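Local coordinates for protein phosphodiesterase (Candida albicans, PDB 6CPU) that is a mostly helical metal-binding member of the cyclic nucleotide phosphodiesterase family, of the HD superfamily, and carries zinc and magnesium ions in this model, at residues 3-8 against 26-31; 163-168 against 366-371; 219-224 against 308-313. All blocks are in the same frame, centred on the assembly; numbering follows the deposited sequence.

Overall arrangement
The three contacts are separate and touch nowhere. Interaction 1 packs helix 25-34 on a small parallel sheet near the N-terminus, with its centre about 25 Å from the centre of the chain. Interaction 2 joins the start of helix 165-173 to helix 367-371, which falls in the family region; its Met165 side chain lies about 11 Å from the magnesium ion and about 14 Å from the zinc ion bound by His278, His349, Asp350 and Asp462. Interaction 3 pairs two loops, is nested within the chain span closed by interaction 2, and lies on the opposite side of the chain's centre, the two contact centres being 37 Å apart.

Interaction 1 (3-8 against 26-31); sequences EVLSLV and KHLICH
Glu3 OE2 is gripped from two sources: His31 NE2 donates to it at 3.0 Å, and Lys35, the residue just after the helix, makes a salt bridge to it. The bond from His31 is nearly straight, with an N-H...acceptor angle of 171°, and the oxygen sits at the edge of the imidazole, in its plane. On the acceptor side the approach is from above the carboxylate, whose plane is turned 49° from the ring. Glu3 reaches the helix with CG anti to its own backbone N and the chain extended beyond it. This His-carboxylate bond helps to fix the rotation of the imidazole, and the nearby carboxylate would tend to favour a protonated ring, although Lys35 probably offsets part of that effect.

Leu5 adds an apolar contact beside the polar pair. Its CD2 methyl lies 3.6 Å from His31 NE2, and CD1 is 3.8 Å from CD2 of the same ring. Further along, one methyl of Leu28 serves two leucines: CD1 is 4.1 Å from Leu5 CB and 4.0 Å from Leu7 CG, where the Leu7 and Leu28 side chains cross at about a right angle.

Strand 2-6 lies between strands 16-21 and 46-49 of a four-stranded parallel sheet, and helix 25-34 runs roughly antiparallel to it, their local axes 153° apart. Tyr20 and Phe22 also meet the His31 ring, while Leu32 and Phe25 of the helix extend the apolar layer over Leu5 and Leu7.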
loop_
_atom_site.group_PDB
_atom_site.type_symbol
_atom_site.label_atom_id
_atom_site.label_comp_id
_atom_site.label_asym_id
_atom_site.label_seq_id
_atom_site.Cartn_x
_atom_site.Cartn_y
_atom_site.Cartn_z
ATOM N N GLU A 3 18.661 -2.477 -17.635
ATOM C CA GLU A 3 19.223 -3.428 -16.702
ATOM C C GLU A 3 18.920 -4.804 -17.271
ATOM O O GLU A 3 17.758 -5.132 -17.532
ATOM C CB GLU A 3 18.610 -3.276 -15.307
ATOM C CG GLU A 3 18.990 -4.406 -14.355
ATOM C CD GLU A 3 18.677 -4.106 -12.898
ATOM O OE1 GLU A 3 19.059 -3.032 -12.410
ATOM O OE2 GLU A 3 18.060 -4.959 -12.224
ATOM N N VAL A 4 19.955 -5.614 -17.472
ATOM C CA VAL A 4 19.792 -6.917 -18.092
ATOM C C VAL A 4 20.038 -7.997 -17.050
ATOM O O VAL A 4 21.050 -7.973 -16.343
ATOM C CB VAL A 4 20.725 -7.108 -19.309
ATOM C CG1 VAL A 4 20.529 -8.492 -19.911
ATOM C CG2 VAL A 4 20.488 -6.025 -20.361
ATOM N N LEU A 5 19.085 -8.917 -16.947
ATOM C CA LEU A 5 19.127 -10.025 -16.008
ATOM C C LEU A 5 19.136 -11.269 -16.859
ATOM O O LEU A 5 18.202 -11.491 -17.623
ATOM C CB LEU A 5 17.899 -10.005 -15.108
ATOM C CG LEU A 5 17.586 -8.667 -14.431
ATOM C CD1 LEU A 5 16.384 -8.830 -13.526
ATOM C CD2 LEU A 5 18.758 -8.134 -13.627
ATOM N N SER A 6 20.200 -12.069 -16.765
ATOM C CA SER A 6 20.364 -13.208 -17.657
ATOM C C SER A 6 20.542 -14.547 -16.956
ATOM O O SER A 6 21.242 -14.659 -15.943
ATOM C CB SER A 6 21.558 -12.978 -18.586
ATOM O OG SER A 6 21.693 -14.075 -19.468
ATOM N N LEU A 7 19.918 -15.565 -17.533
ATOM C CA LEU A 7 20.076 -16.937 -17.094
ATOM C C LEU A 7 21.010 -17.699 -18.033
ATOM O O LEU A 7 21.251 -18.882 -17.826
ATOM C CB LEU A 7 18.720 -17.634 -17.037
ATOM C CG LEU A 7 17.818 -17.226 -15.866
ATOM C CD1 LEU A 7 16.420 -17.804 -16.022
ATOM C CD2 LEU A 7 18.436 -17.672 -14.546
ATOM N N VAL A 8 21.543 -17.004 -19.036
ATOM C CA VAL A 8 22.329 -17.619 -20.108
ATOM C C VAL A 8 23.523 -16.738 -20.490
ATOM O O VAL A 8 23.691 -15.644 -19.954
ATOM C CB VAL A 8 21.454 -17.877 -21.356
ATOM C CG1 VAL A 8 20.353 -18.879 -21.049
ATOM C CG2 VAL A 8 20.863 -16.577 -21.882
ATOM N N LYS A 26 15.510 -18.866 -9.228
ATOM C CA LYS A 26 15.182 -18.465 -7.869
ATOM C C LYS A 26 15.975 -17.225 -7.447
ATOM O O LYS A 26 15.413 -16.287 -6.887
ATOM C CB LYS A 26 15.413 -19.607 -6.887
ATOM C CG LYS A 26 15.028 -19.250 -5.463
ATOM C CD LYS A 26 15.251 -20.401 -4.494
ATOM C CE LYS A 26 16.593 -20.311 -3.790
ATOM N NZ LYS A 26 16.703 -21.390 -2.769
ATOM N N HIS A 27 17.279 -17.208 -7.709
ATOM C CA HIS A 27 18.076 -16.041 -7.358
ATOM C C HIS A 27 17.673 -14.785 -8.160
ATOM O O HIS A 27 17.652 -13.662 -7.618
ATOM C CB HIS A 27 19.566 -16.335 -7.491
ATOM C CG HIS A 27 20.110 -17.199 -6.394
ATOM N ND1 HIS A 27 21.199 -18.026 -6.570
ATOM C CD2 HIS A 27 19.721 -17.359 -5.107
ATOM C CE1 HIS A 27 21.460 -18.653 -5.438
ATOM N NE2 HIS A 27 20.577 -18.269 -4.535
ATOM N N LEU A 28 17.334 -14.971 -9.434
ATOM C CA LEU A 28 16.801 -13.875 -10.264
ATOM C C LEU A 28 15.500 -13.300 -9.660
ATOM O O LEU A 28 15.345 -12.079 -9.535
ATOM C CB LEU A 28 16.563 -14.366 -11.697
ATOM C CG LEU A 28 16.352 -13.284 -12.756
ATOM C CD1 LEU A 28 16.737 -13.787 -14.148
ATOM C CD2 LEU A 28 14.913 -12.806 -12.766
ATOM N N ILE A 29 14.597 -14.184 -9.251
ATOM C CA ILE A 29 13.335 -13.772 -8.603
ATOM C C ILE A 29 13.610 -12.978 -7.317
ATOM O O ILE A 29 12.985 -11.942 -7.077
ATOM C CB ILE A 29 12.423 -14.981 -8.314
ATOM C CG1 ILE A 29 11.861 -15.540 -9.626
ATOM C CG2 ILE A 29 11.254 -14.594 -7.426
ATOM C CD1 ILE A 29 11.208 -16.905 -9.481
ATOM N N CYS A 30 14.573 -13.433 -6.520
ATOM C CA CYS A 30 14.891 -12.749 -5.266
ATOM C C CYS A 30 15.419 -11.341 -5.521
ATOM O O CYS A 30 15.095 -10.413 -4.786
ATOM C CB CYS A 30 15.883 -13.548 -4.444
ATOM S SG CYS A 30 15.163 -15.045 -3.751
ATOM N N HIS A 31 16.228 -11.188 -6.562
ATOM C CA HIS A 31 16.706 -9.872 -6.997
ATOM C C HIS A 31 15.522 -8.953 -7.318
ATOM O O HIS A 31 15.524 -7.776 -6.936
ATOM C CB HIS A 31 17.605 -10.065 -8.220
ATOM C CG HIS A 31 18.072 -8.801 -8.863
ATOM N ND1 HIS A 31 19.110 -8.049 -8.359
ATOM C CD2 HIS A 31 17.681 -8.187 -10.001
ATOM C CE1 HIS A 31 19.328 -7.016 -9.152
ATOM N NE2 HIS A 31 18.470 -7.073 -10.153
#

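Interaction 2 (163-168 against 366-371); sequences PTMTYI and APTALL
Methyl groups of two threonines face each other where the helices meet, Thr166 CG2 standing 3.8 Å from Thr368 CG2. Both residues carry OG1 between the backbone N and the carbonyl carbon (chi1 56° in Thr166, 59° in Thr368), which leaves each CG2 anti to its carbonyl carbon and directs the methyls across the gap.

The buried part lies around Thr368. Its CG2 is 3.7 Å from Met165 CB, and the methionine bends at chi3 (73°) to bring CE back to the same threonine, 3.9 Å from both CG2 and OG1. Met165 and Thr368 cross at about a right angle, the methionine meeting the threonine with both the root and the tip of its side chain. Met361 touches both residues, and Leu378 and Tyr381 of helix 377-394 also pack on Met165.

Toward solvent the contact rests on the Thr166 methyl, which packs closely on Pro367 but only loosely on Leu371. Pro367 CB comes to 3.6 Å from Thr166 CG2, while Leu371 CD1 stays 4.0 Å from the same methyl. Leu371 is largely exposed, and no hydrogen bond joins the segments across either part.

Each segment includes the N-terminal start of its helix. Thr164 is an N-cap whose OG1 accepts from Tyr167 N at 3.2 Å, and Ala366 occupies the N-cap position before helix 367-371. With its methyl-rich, purely van der Waals interface, this is plain helix-to-helix packing that joins helix 165-173 to the short helix preceding helix 377-394 in the mainly helical phosphodiesterase family region.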
loop_
_atom_site.group_PDB
_atom_site.type_symbol
_atom_site.label_atom_id
_atom_site.label_comp_id
_atom_site.label_asym_id
_atom_site.label_seq_id
_atom_site.Cartn_x
_atom_site.Cartn_y
_atom_site.Cartn_z
ATOM N N PRO A 163 3.295 -1.044 -17.857
ATOM C CA PRO A 163 1.890 -1.328 -17.596
ATOM C C PRO A 163 1.098 -0.070 -17.238
ATOM O O PRO A 163 1.646 0.883 -16.669
ATOM C CB PRO A 163 1.954 -2.264 -16.392
ATOM C CG PRO A 163 3.136 -1.781 -15.645
ATOM C CD PRO A 163 4.140 -1.433 -16.713
ATOM N N THR A 164 -0.164 -0.059 -17.616
ATOM C CA THR A 164 -1.073 1.007 -17.240
ATOM C C THR A 164 -2.108 0.462 -16.276
ATOM O O THR A 164 -2.274 -0.761 -16.137
ATOM C CB THR A 164 -1.812 1.568 -18.446
ATOM O OG1 THR A 164 -2.689 0.563 -18.960
ATOM C CG2 THR A 164 -0.846 2.025 -19.508
ATOM N N MET A 165 -2.810 1.372 -15.617
ATOM C CA MET A 165 -3.853 0.982 -14.675
ATOM C C MET A 165 -4.928 0.131 -15.340
ATOM O O MET A 165 -5.335 -0.907 -14.778
ATOM C CB MET A 165 -4.483 2.230 -14.050
ATOM C CG MET A 165 -3.558 2.913 -13.042
ATOM S SD MET A 165 -4.206 4.538 -12.586
ATOM C CE MET A 165 -5.582 4.048 -11.571
ATOM N N THR A 166 -5.383 0.542 -16.526
ATOM C CA THR A 166 -6.437 -0.225 -17.220
ATOM C C THR A 166 -5.955 -1.619 -17.629
ATOM O O THR A 166 -6.731 -2.591 -17.564
ATOM C CB THR A 166 -7.034 0.510 -18.439
ATOM O OG1 THR A 166 -6.004 0.863 -19.365
ATOM C CG2 THR A 166 -7.793 1.753 -17.986
ATOM N N TYR A 167 -4.682 -1.731 -18.000
ATOM C CA TYR A 167 -4.107 -3.022 -18.398
ATOM C C TYR A 167 -4.127 -4.009 -17.222
ATOM O O TYR A 167 -4.530 -5.188 -17.368
ATOM C CB TYR A 167 -2.687 -2.823 -18.911
ATOM C CG TYR A 167 -1.896 -4.093 -18.988
ATOM C CD1 TYR A 167 -2.076 -4.977 -20.044
ATOM C CD2 TYR A 167 -0.984 -4.423 -17.999
ATOM C CE1 TYR A 167 -1.350 -6.151 -20.110
ATOM C CE2 TYR A 167 -0.257 -5.592 -18.058
ATOM C CZ TYR A 167 -0.457 -6.455 -19.109
ATOM O OH TYR A 167 0.266 -7.625 -19.167
ATOM N N ILE A 168 -3.689 -3.535 -16.059
ATOM C CA ILE A 168 -3.616 -4.382 -14.886
ATOM C C ILE A 168 -5.032 -4.744 -14.428
ATOM O O ILE A 168 -5.302 -5.896 -14.100
ATOM C CB ILE A 168 -2.825 -3.715 -13.740
ATOM C CG1 ILE A 168 -1.367 -3.484 -14.171
ATOM C CG2 ILE A 168 -2.878 -4.589 -12.497
ATOM C CD1 ILE A 168 -0.603 -2.510 -13.281
ATOM N N ALA A 366 -9.132 10.525 -17.399
ATOM C CA ALA A 366 -8.271 9.363 -17.350
ATOM C C ALA A 366 -9.110 8.112 -17.664
ATOM O O ALA A 366 -10.264 8.027 -17.242
ATOM C CB ALA A 366 -7.646 9.224 -15.974
ATOM N N PRO A 367 -8.539 7.161 -18.415
ATOM C CA PRO A 367 -9.276 5.945 -18.745
ATOM C C PRO A 367 -10.011 5.306 -17.573
ATOM O O PRO A 367 -11.184 4.950 -17.711
ATOM C CB PRO A 367 -8.179 5.060 -19.328
ATOM C CG PRO A 367 -7.394 6.067 -20.149
ATOM C CD PRO A 367 -7.319 7.267 -19.241
ATOM N N THR A 368 -9.381 5.214 -16.404
ATOM C CA THR A 368 -10.062 4.589 -15.249
ATOM C C THR A 368 -11.297 5.389 -14.778
ATOM O O THR A 368 -12.299 4.812 -14.330
ATOM C CB THR A 368 -9.083 4.317 -14.098
ATOM O OG1 THR A 368 -8.481 5.542 -13.695
ATOM C CG2 THR A 368 -7.976 3.380 -14.561
ATOM N N ALA A 369 -11.234 6.721 -14.876
ATOM C CA ALA A 369 -12.398 7.560 -14.580
ATOM C C ALA A 369 -13.529 7.290 -15.580
ATOM O O ALA A 369 -14.694 7.264 -15.187
ATOM C CB ALA A 369 -12.019 9.047 -14.588
ATOM N N LEU A 370 -13.188 7.063 -16.849
ATOM C CA LEU A 370 -14.206 6.737 -17.865
ATOM C C LEU A 370 -14.844 5.370 -17.610
ATOM O O LEU A 370 -16.044 5.203 -17.793
ATOM C CB LEU A 370 -13.632 6.809 -19.283
ATOM C CG LEU A 370 -12.966 8.130 -19.694
ATOM C CD1 LEU A 370 -12.644 8.099 -21.174
ATOM C CD2 LEU A 370 -13.835 9.332 -19.360
ATOM N N LEU A 371 -14.047 4.403 -17.173
ATOM C CA LEU A 371 -14.574 3.071 -16.811
ATOM C C LEU A 371 -15.531 3.127 -15.621
ATOM O O LEU A 371 -16.566 2.441 -15.591
ATOM C CB LEU A 371 -13.436 2.122 -16.438
ATOM C CG LEU A 371 -12.582 1.362 -17.441
ATOM C CD1 LEU A 371 -11.424 0.654 -16.736
ATOM C CD2 LEU A 371 -13.415 0.344 -18.189
#

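Interaction 3 (219-224 against 308-313); sequences SFPAHN and LDYTEV
With OG anti to its backbone N (chi1 -165°), Ser219 holds its hydroxyl out to Asp309, whose CG is likewise anti to the backbone N, and hydroxyl and carboxylate are brought together. Ser219 OG donates to Asp309 OD1 at 3.1 Å, reaching it on the anti side and 24° out of the carboxylate plane. Tyr310 N donates to the same OD1 at 2.8 Å from the opposite face, so two bonds restrain the carboxylate; its other oxygen, OD2, forms a salt bridge with Arg471.

A water bridges the backbones, donating to Leu308 O and accepting from Ser219 N. Next to these polar links, Pro221 CG lies 3.6 Å from the Tyr310 ring centroid and 6° off the ring normal, a nearly vertical CH-pi contact. Pro221 is also the centre of an inverse gamma turn. Across the other face of the ring, offset toward its rim, lies Glu312 N.

The two loops meet between helices: Ala214 of helix 205-216 touches Pro221 and Tyr310, His217 meets the tyrosine ring edge-to-face, and Val472 of helix 470-495 packs against Ser219.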
loop_
_atom_site.group_PDB
_atom_site.type_symbol
_atom_site.label_atom_id
_atom_site.label_comp_id
_atom_site.label_asym_id
_atom_site.label_seq_id
_atom_site.Cartn_x
_atom_site.Cartn_y
_atom_site.Cartn_z
ATOM N N SER A 219 2.491 7.060 18.279
ATOM C CA SER A 219 3.396 7.887 17.491
ATOM C C SER A 219 4.236 6.975 16.581
ATOM O O SER A 219 5.450 6.878 16.716
ATOM C CB SER A 219 4.289 8.728 18.406
ATOM O OG SER A 219 4.923 9.774 17.683
ATOM N N PHE A 220 3.564 6.323 15.637
ATOM C CA PHE A 220 4.190 5.322 14.785
ATOM C C PHE A 220 5.214 5.998 13.887
ATOM O O PHE A 220 4.836 6.832 13.052
ATOM C CB PHE A 220 3.107 4.634 13.955
ATOM C CG PHE A 220 3.606 3.495 13.096
ATOM C CD1 PHE A 220 4.290 2.434 13.654
ATOM C CD2 PHE A 220 3.348 3.474 11.725
ATOM C CE1 PHE A 220 4.739 1.380 12.861
ATOM C CE2 PHE A 220 3.789 2.427 10.931
ATOM C CZ PHE A 220 4.481 1.373 11.497
ATOM N N PRO A 221 6.514 5.662 14.053
ATOM C CA PRO A 221 7.568 6.413 13.393
ATOM C C PRO A 221 7.772 5.956 11.946
ATOM O O PRO A 221 8.889 5.619 11.548
ATOM C CB PRO A 221 8.797 6.092 14.244
ATOM C CG PRO A 221 8.559 4.680 14.659
ATOM C CD PRO A 221 7.073 4.575 14.886
ATOM N N ALA A 222 6.692 5.990 11.163
ATOM C CA ALA A 222 6.692 5.425 9.810
ATOM C C ALA A 222 7.855 5.914 8.969
ATOM O O ALA A 222 8.425 5.145 8.197
ATOM C CB ALA A 222 5.381 5.741 9.108
ATOM N N HIS A 223 8.225 7.187 9.112
ATOM C CA HIS A 223 9.252 7.765 8.250
ATOM C C HIS A 223 10.672 7.356 8.585
ATOM O O HIS A 223 11.580 7.582 7.795
ATOM C CB HIS A 223 9.120 9.283 8.217
ATOM C CG HIS A 223 7.763 9.730 7.813
ATOM N ND1 HIS A 223 7.332 9.704 6.503
ATOM C CD2 HIS A 223 6.713 10.146 8.550
ATOM C CE1 HIS A 223 6.075 10.103 6.453
ATOM N NE2 HIS A 223 5.678 10.380 7.681
ATOM N N ASN A 224 10.858 6.754 9.750
ATOM C CA ASN A 224 12.139 6.187 10.130
ATOM C C ASN A 224 12.211 4.695 9.857
ATOM O O ASN A 224 13.197 4.061 10.215
ATOM C CB ASN A 224 12.373 6.436 11.619
ATOM C CG ASN A 224 12.272 7.899 11.961
ATOM O OD1 ASN A 224 11.289 8.351 12.554
ATOM N ND2 ASN A 224 13.259 8.662 11.523
ATOM N N LEU A 308 2.510 10.037 23.795
ATOM C CA LEU A 308 3.966 9.963 23.878
ATOM C C LEU A 308 4.596 9.948 22.497
ATOM O O LEU A 308 4.025 9.395 21.559
ATOM C CB LEU A 308 4.405 8.705 24.638
ATOM C CG LEU A 308 4.002 8.609 26.110
ATOM C CD1 LEU A 308 4.412 7.267 26.695
ATOM C CD2 LEU A 308 4.620 9.748 26.901
ATOM N N ASP A 309 5.776 10.545 22.375
ATOM C CA ASP A 309 6.546 10.454 21.139
ATOM C C ASP A 309 7.229 9.085 21.083
ATOM O O ASP A 309 7.224 8.353 22.072
ATOM C CB ASP A 309 7.586 11.575 21.064
ATOM C CG ASP A 309 7.952 11.947 19.629
ATOM O OD1 ASP A 309 7.521 11.252 18.677
ATOM O OD2 ASP A 309 8.682 12.937 19.451
ATOM N N TYR A 310 7.804 8.741 19.931
ATOM C CA TYR A 310 8.498 7.458 19.762
ATOM C C TYR A 310 9.845 7.410 20.473
ATOM O O TYR A 310 10.701 8.278 20.287
ATOM C CB TYR A 310 8.707 7.151 18.279
ATOM C CG TYR A 310 9.523 5.909 18.025
ATOM C CD1 TYR A 310 9.061 4.657 18.421
ATOM C CD2 TYR A 310 10.757 5.986 17.388
ATOM C CE1 TYR A 310 9.807 3.511 18.185
ATOM C CE2 TYR A 310 11.510 4.849 17.148
ATOM C CZ TYR A 310 11.025 3.617 17.547
ATOM O OH TYR A 310 11.780 2.497 17.302
ATOM N N THR A 311 10.019 6.376 21.291
ATOM C CA THR A 311 11.309 6.024 21.857
ATOM C C THR A 311 11.706 4.635 21.335
ATOM O O THR A 311 10.902 3.706 21.370
ATOM C CB THR A 311 11.254 5.981 23.399
ATOM O OG1 THR A 311 10.683 7.200 23.900
ATOM C CG2 THR A 311 12.644 5.790 23.960
ATOM N N GLU A 312 12.944 4.518 20.867
ATOM C CA GLU A 312 13.476 3.276 20.316
ATOM C C GLU A 312 13.806 2.277 21.428
ATOM O O GLU A 312 14.881 2.331 22.039
ATOM C CB GLU A 312 14.709 3.570 19.461
ATOM C CG GLU A 312 15.329 2.350 18.795
ATOM C CD GLU A 312 16.376 2.722 17.760
ATOM O OE1 GLU A 312 15.993 3.017 16.610
ATOM O OE2 GLU A 312 17.584 2.716 18.090
ATOM N N VAL A 313 12.871 1.357 21.657
ATOM C CA VAL A 313 12.946 0.381 22.735
ATOM C C VAL A 313 13.100 -1.013 22.158
ATOM O O VAL A 313 12.582 -1.297 21.077
ATOM C CB VAL A 313 11.651 0.430 23.564
ATOM C CG1 VAL A 313 11.596 -0.683 24.607
ATOM C CG2 VAL A 313 11.506 1.798 24.193
HETATM O O HOH W 1 3.097 6.820 21.147
#